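Local coordinates for type IV secretion system protein DotB (Yersinia pseudotuberculosis IP 31758, PDB 6GEF) that probably hydrolyses ATP as a hexameric AAA+ motor of the type IVb secretion system, a member of the GspE family of secretion ATPases, at residues S191-N204 with E220-I233. Numbering follows the deposited sequence.
Sequences STTFSSIIRYIMEN and EFVYDNIKSAHSII
M202 packs into a pocket walled by Y223, S228, S231 and I233, the main apolar contact between the helix and the loop that runs alongside it. Its chain is extended to the sulfur and bends at the last torsion (chi3 76°), which carries CE to I233 CG2 at 3.9 Å, while SD makes an oblique Met-aromatic contact with the Y223 ring, 5.0 Å from its centroid. The same ring receives I198, whose CG2, anti to the backbone N, approaches CE2; the two side chains meet at about a right angle. I226 extends this apolar patch, setting CD1 over one face of the R199 guanidinium and CG2 against E203 CG, beside the R199–E203 ion pair, which is modelled very short.

In the N-terminal half of the helix, F221 lies over S195: S195 CB makes a CH-pi contact 3.9 Å from the ring centroid, its OG sits above the ring centre, and T192 CG2 reaches the ring edge near CZ. This helix, 187-203, follows what appears to be the Walker A P-loop, to which S191 would belong; residues 220-231 lead into strand 232-237, an outermost strand of the mixed sheet in this chain, in a P-loop NTPase fold.

Polar contacts gather at the helix C-terminus. S228 OG donates to M202 O at 2.6 Å, tilted 27° from the carbonyl plane. H230 NE2 gives I201 O, at the imidazole edge, a weak, bent bond of 3.3 Å. At the two ends of segment 220-233, E220 forms a salt bridge with R132 of the same chain and I233 O accepts a hydrogen bond from K59 of a second subunit.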
loop_
_atom_site.group_PDB
_atom_site.type_symbol
_atom_site.label_atom_id
_atom_site.label_comp_id
_atom_site.label_asym_id
_atom_site.label_seq_id
_atom_site.Cartn_x
_atom_site.Cartn_y
_atom_site.Cartn_z
ATOM N N SER A 191 -16.496 -17.648 31.240
ATOM C CA SER A 191 -17.769 -16.937 31.180
ATOM C C SER A 191 -18.605 -17.224 32.433
ATOM O O SER A 191 -19.168 -16.296 33.024
ATOM C CB SER A 191 -18.554 -17.352 29.926
ATOM O OG SER A 191 -17.642 -17.759 28.888
ATOM N N THR A 192 -18.693 -18.481 32.844
ATOM C CA THR A 192 -19.571 -18.838 33.932
ATOM C C THR A 192 -18.991 -18.374 35.260
ATOM O O THR A 192 -19.727 -17.874 36.143
ATOM C CB THR A 192 -19.845 -20.354 33.949
ATOM O OG1 THR A 192 -18.713 -21.036 34.440
ATOM C CG2 THR A 192 -20.160 -20.827 32.542
ATOM N N THR A 193 -17.695 -18.575 35.480
ATOM C CA THR A 193 -17.055 -18.080 36.686
ATOM C C THR A 193 -17.288 -16.574 36.850
ATOM O O THR A 193 -17.753 -16.110 37.915
ATOM C CB THR A 193 -15.579 -18.406 36.691
ATOM O OG1 THR A 193 -15.399 -19.821 36.776
ATOM C CG2 THR A 193 -14.856 -17.706 37.830
ATOM N N PHE A 194 -16.972 -15.808 35.812
ATOM C CA PHE A 194 -17.063 -14.353 35.923
ATOM C C PHE A 194 -18.492 -13.866 36.012
ATOM O O PHE A 194 -18.783 -12.918 36.728
ATOM C CB PHE A 194 -16.344 -13.677 34.728
ATOM C CG PHE A 194 -14.910 -13.311 35.007
ATOM C CD1 PHE A 194 -14.496 -12.970 36.258
ATOM C CD2 PHE A 194 -13.968 -13.360 34.004
ATOM C CE1 PHE A 194 -13.186 -12.640 36.514
ATOM C CE2 PHE A 194 -12.648 -13.041 34.227
ATOM C CZ PHE A 194 -12.259 -12.677 35.492
ATOM N N SER A 195 -19.406 -14.534 35.322
ATOM C CA SER A 195 -20.826 -14.201 35.434
ATOM C C SER A 195 -21.317 -14.446 36.840
ATOM O O SER A 195 -21.988 -13.592 37.431
ATOM C CB SER A 195 -21.628 -14.994 34.396
ATOM O OG SER A 195 -21.406 -16.380 34.539
ATOM N N SER A 196 -21.032 -15.611 37.398
ATOM C CA SER A 196 -21.395 -15.884 38.796
ATOM C C SER A 196 -20.814 -14.822 39.716
ATOM O O SER A 196 -21.518 -14.276 40.566
ATOM C CB SER A 196 -20.914 -17.283 39.197
ATOM O OG SER A 196 -21.714 -18.279 38.589
ATOM N N ILE A 197 -19.535 -14.510 39.551
ATOM C CA ILE A 197 -18.900 -13.502 40.402
ATOM C C ILE A 197 -19.612 -12.141 40.275
ATOM O O ILE A 197 -19.751 -11.410 41.242
ATOM C CB ILE A 197 -17.398 -13.378 40.090
ATOM C CG1 ILE A 197 -16.656 -14.649 40.486
ATOM C CG2 ILE A 197 -16.808 -12.173 40.806
ATOM C CD1 ILE A 197 -15.144 -14.554 40.411
ATOM N N ILE A 198 -20.089 -11.827 39.080
ATOM C CA ILE A 198 -20.743 -10.554 38.843
ATOM C C ILE A 198 -22.155 -10.530 39.472
ATOM O O ILE A 198 -22.571 -9.509 40.013
ATOM C CB ILE A 198 -20.776 -10.221 37.344
ATOM C CG1 ILE A 198 -19.375 -9.896 36.848
ATOM C CG2 ILE A 198 -21.710 -9.064 37.060
ATOM C CD1 ILE A 198 -19.232 -9.644 35.366
ATOM N N ARG A 199 -22.889 -11.634 39.380
ATOM C CA ARG A 199 -24.169 -11.727 40.024
ATOM C C ARG A 199 -24.010 -11.623 41.537
ATOM O O ARG A 199 -24.796 -10.947 42.234
ATOM C CB ARG A 199 -24.896 -13.005 39.624
ATOM C CG ARG A 199 -24.698 -14.181 40.557
ATOM C CD ARG A 199 -25.798 -15.184 40.422
ATOM N NE ARG A 199 -27.047 -14.758 41.071
ATOM C CZ ARG A 199 -28.067 -15.575 41.320
ATOM N NH1 ARG A 199 -28.031 -16.849 40.951
ATOM N NH2 ARG A 199 -29.132 -15.127 41.953
ATOM N N TYR A 200 -23.047 -12.345 42.108
ATOM C CA TYR A 200 -22.686 -12.156 43.505
ATOM C C TYR A 200 -22.416 -10.689 43.821
ATOM O O TYR A 200 -22.946 -10.145 44.798
ATOM C CB TYR A 200 -21.468 -13.010 43.857
ATOM C CG TYR A 200 -20.973 -12.809 45.274
ATOM C CD1 TYR A 200 -21.685 -13.313 46.372
ATOM C CD2 TYR A 200 -19.766 -12.152 45.517
ATOM C CE1 TYR A 200 -21.235 -13.128 47.649
ATOM C CE2 TYR A 200 -19.314 -11.934 46.797
ATOM C CZ TYR A 200 -20.043 -12.443 47.873
ATOM O OH TYR A 200 -19.574 -12.297 49.160
ATOM N N ILE A 201 -21.625 -10.030 42.976
ATOM C CA ILE A 201 -21.282 -8.635 43.215
ATOM C C ILE A 201 -22.535 -7.778 43.279
ATOM O O ILE A 201 -22.728 -7.008 44.234
ATOM C CB ILE A 201 -20.295 -8.119 42.142
ATOM C CG1 ILE A 201 -18.874 -8.545 42.485
ATOM C CG2 ILE A 201 -20.377 -6.605 42.007
ATOM C CD1 ILE A 201 -17.846 -8.066 41.481
ATOM N N MET A 202 -23.403 -7.905 42.291
ATOM C CA MET A 202 -24.636 -7.108 42.255
ATOM C C MET A 202 -25.537 -7.411 43.463
ATOM O O MET A 202 -26.105 -6.498 44.044
ATOM C CB MET A 202 -25.395 -7.366 40.962
ATOM C CG MET A 202 -24.691 -6.940 39.713
ATOM S SD MET A 202 -25.601 -7.354 38.213
ATOM C CE MET A 202 -26.873 -6.080 38.272
ATOM N N GLU A 203 -25.596 -8.673 43.858
ATOM C CA GLU A 203 -26.597 -9.083 44.848
ATOM C C GLU A 203 -26.141 -8.819 46.290
ATOM O O GLU A 203 -26.961 -8.522 47.138
ATOM C CB GLU A 203 -26.941 -10.559 44.680
ATOM C CG GLU A 203 -27.789 -10.866 43.465
ATOM C CD GLU A 203 -28.018 -12.343 43.262
ATOM O OE1 GLU A 203 -28.948 -12.716 42.512
ATOM O OE2 GLU A 203 -27.250 -13.157 43.866
ATOM N N ASN A 204 -24.835 -8.859 46.526
ATOM C CA ASN A 204 -24.285 -8.749 47.875
ATOM C C ASN A 204 -23.535 -7.435 48.034
ATOM O O ASN A 204 -23.313 -6.708 47.077
ATOM C CB ASN A 204 -23.344 -9.939 48.162
ATOM C CG ASN A 204 -24.031 -11.274 48.133
ATOM O OD1 ASN A 204 -24.662 -11.631 47.131
ATOM N ND2 ASN A 204 -23.890 -12.020 49.196
ATOM N N GLU A 220 -22.888 -14.209 26.601
ATOM C CA GLU A 220 -23.410 -15.464 27.065
ATOM C C GLU A 220 -24.527 -15.288 28.102
ATOM O O GLU A 220 -25.680 -15.341 27.794
ATOM C CB GLU A 220 -22.298 -16.360 27.614
ATOM C CG GLU A 220 -21.287 -16.814 26.601
ATOM C CD GLU A 220 -21.877 -17.518 25.398
ATOM O OE1 GLU A 220 -23.041 -17.960 25.478
ATOM O OE2 GLU A 220 -21.176 -17.641 24.368
ATOM N N PHE A 221 -24.148 -15.015 29.316
ATOM C CA PHE A 221 -25.062 -14.772 30.412
ATOM C C PHE A 221 -25.595 -13.345 30.341
ATOM O O PHE A 221 -24.931 -12.426 29.832
ATOM C CB PHE A 221 -24.394 -14.975 31.755
ATOM C CG PHE A 221 -23.866 -16.373 31.967
ATOM C CD1 PHE A 221 -22.640 -16.746 31.393
ATOM C CD2 PHE A 221 -24.577 -17.301 32.710
ATOM C CE1 PHE A 221 -22.158 -18.019 31.576
ATOM C CE2 PHE A 221 -24.091 -18.574 32.886
ATOM C CZ PHE A 221 -22.869 -18.940 32.322
ATOM N N VAL A 222 -26.843 -13.171 30.810
ATOM C CA VAL A 222 -27.443 -11.857 30.944
ATOM C C VAL A 222 -27.855 -11.647 32.392
ATOM O O VAL A 222 -28.091 -12.594 33.141
ATOM C CB VAL A 222 -28.648 -11.704 29.991
ATOM C CG1 VAL A 222 -28.199 -11.868 28.555
ATOM C CG2 VAL A 222 -29.771 -12.658 30.359
ATOM N N TYR A 223 -27.960 -10.392 32.786
ATOM C CA TYR A 223 -28.259 -10.004 34.164
ATOM C C TYR A 223 -29.567 -9.223 34.265
ATOM O O TYR A 223 -29.744 -8.387 35.142
ATOM C CB TYR A 223 -27.099 -9.195 34.764
ATOM C CG TYR A 223 -25.750 -9.842 34.597
ATOM C CD1 TYR A 223 -25.092 -9.826 33.358
ATOM C CD2 TYR A 223 -25.130 -10.462 35.652
ATOM C CE1 TYR A 223 -23.862 -10.431 33.191
ATOM C CE2 TYR A 223 -23.893 -11.066 35.516
ATOM C CZ TYR A 223 -23.272 -11.059 34.270
ATOM O OH TYR A 223 -22.028 -11.633 34.108
ATOM N N ASP A 224 -30.504 -9.524 33.370
ATOM C CA ASP A 224 -31.815 -8.881 33.363
ATOM C C ASP A 224 -32.597 -9.249 34.610
ATOM O O ASP A 224 -33.319 -8.392 35.163
ATOM C CB ASP A 224 -32.586 -9.241 32.116
ATOM C CG ASP A 224 -31.754 -8.905 30.822
ATOM O OD1 ASP A 224 -30.701 -8.265 30.932
ATOM O OD2 ASP A 224 -32.091 -9.209 29.678
ATOM N N ASN A 225 -32.434 -10.476 35.108
ATOM C CA ASN A 225 -33.225 -10.964 36.231
ATOM C C ASN A 225 -32.514 -10.833 37.574
ATOM O O ASN A 225 -33.011 -11.335 38.574
ATOM C CB ASN A 225 -33.648 -12.417 35.993
ATOM C CG ASN A 225 -34.400 -12.588 34.682
ATOM O OD1 ASN A 225 -35.239 -11.749 34.350
ATOM N ND2 ASN A 225 -34.095 -13.658 33.920
ATOM N N ILE A 226 -31.359 -10.174 37.611
ATOM C CA ILE A 226 -30.595 -10.013 38.835
ATOM C C ILE A 226 -30.955 -8.660 39.435
ATOM O O ILE A 226 -30.724 -7.606 38.847
ATOM C CB ILE A 226 -29.084 -10.092 38.569
ATOM C CG1 ILE A 226 -28.747 -11.283 37.672
ATOM C CG2 ILE A 226 -28.304 -10.156 39.888
ATOM C CD1 ILE A 226 -29.166 -12.622 38.236
ATOM N N LYS A 227 -31.558 -8.688 40.622
ATOM C CA LYS A 227 -31.821 -7.500 41.402
ATOM C C LYS A 227 -30.564 -7.109 42.193
ATOM O O LYS A 227 -29.956 -7.944 42.866
ATOM C CB LYS A 227 -32.952 -7.793 42.377
ATOM C CG LYS A 227 -33.739 -9.090 42.160
ATOM C CD LYS A 227 -34.846 -9.153 43.196
ATOM C CE LYS A 227 -35.514 -10.530 43.240
ATOM N NZ LYS A 227 -36.616 -10.526 44.235
ATOM N N SER A 228 -30.173 -5.853 42.078
ATOM C CA SER A 228 -29.087 -5.289 42.851
ATOM C C SER A 228 -29.561 -4.051 43.587
ATOM O O SER A 228 -30.450 -3.339 43.118
ATOM C CB SER A 228 -27.874 -4.919 41.952
ATOM O OG SER A 228 -26.814 -4.401 42.707
ATOM N N ALA A 229 -28.934 -3.785 44.733
ATOM C CA ALA A 229 -29.275 -2.621 45.535
ATOM C C ALA A 229 -28.491 -1.380 45.159
ATOM O O ALA A 229 -28.873 -0.281 45.568
ATOM C CB ALA A 229 -29.085 -2.939 47.031
ATOM N N HIS A 230 -27.425 -1.511 44.397
ATOM C CA HIS A 230 -26.393 -0.486 44.330
ATOM C C HIS A 230 -25.732 -0.411 42.953
ATOM O O HIS A 230 -24.970 0.508 42.670
ATOM C CB HIS A 230 -25.305 -0.758 45.386
ATOM C CG HIS A 230 -24.698 -2.127 45.293
ATOM N ND1 HIS A 230 -25.272 -3.257 45.797
ATOM C CD2 HIS A 230 -23.547 -2.536 44.712
ATOM C CE1 HIS A 230 -24.496 -4.298 45.536
ATOM N NE2 HIS A 230 -23.446 -3.881 44.878
ATOM N N SER A 231 -26.024 -1.387 42.095
ATOM C CA SER A 231 -25.200 -1.706 40.955
ATOM C C SER A 231 -26.059 -1.730 39.691
ATOM O O SER A 231 -27.218 -2.143 39.717
ATOM C CB SER A 231 -24.541 -3.068 41.122
ATOM O OG SER A 231 -23.441 -3.021 41.999
ATOM N N ILE A 232 -25.490 -1.223 38.599
ATOM C CA ILE A 232 -26.081 -1.338 37.273
ATOM C C ILE A 232 -25.075 -2.030 36.354
ATOM O O ILE A 232 -23.860 -1.823 36.481
ATOM C CB ILE A 232 -26.465 0.034 36.716
ATOM C CG1 ILE A 232 -27.628 0.615 37.553
ATOM C CG2 ILE A 232 -26.858 -0.069 35.225
ATOM C CD1 ILE A 232 -27.875 2.103 37.373
ATOM N N ILE A 233 -25.621 -2.875 35.467
ATOM C CA ILE A 233 -24.772 -3.678 34.574
ATOM C C ILE A 233 -25.138 -3.360 33.142
ATOM O O ILE A 233 -26.326 -3.294 32.811
ATOM C CB ILE A 233 -24.937 -5.188 34.873
ATOM C CG1 ILE A 233 -23.845 -5.981 34.162
ATOM C CG2 ILE A 233 -26.295 -5.697 34.433
ATOM C CD1 ILE A 233 -22.460 -5.830 34.764
#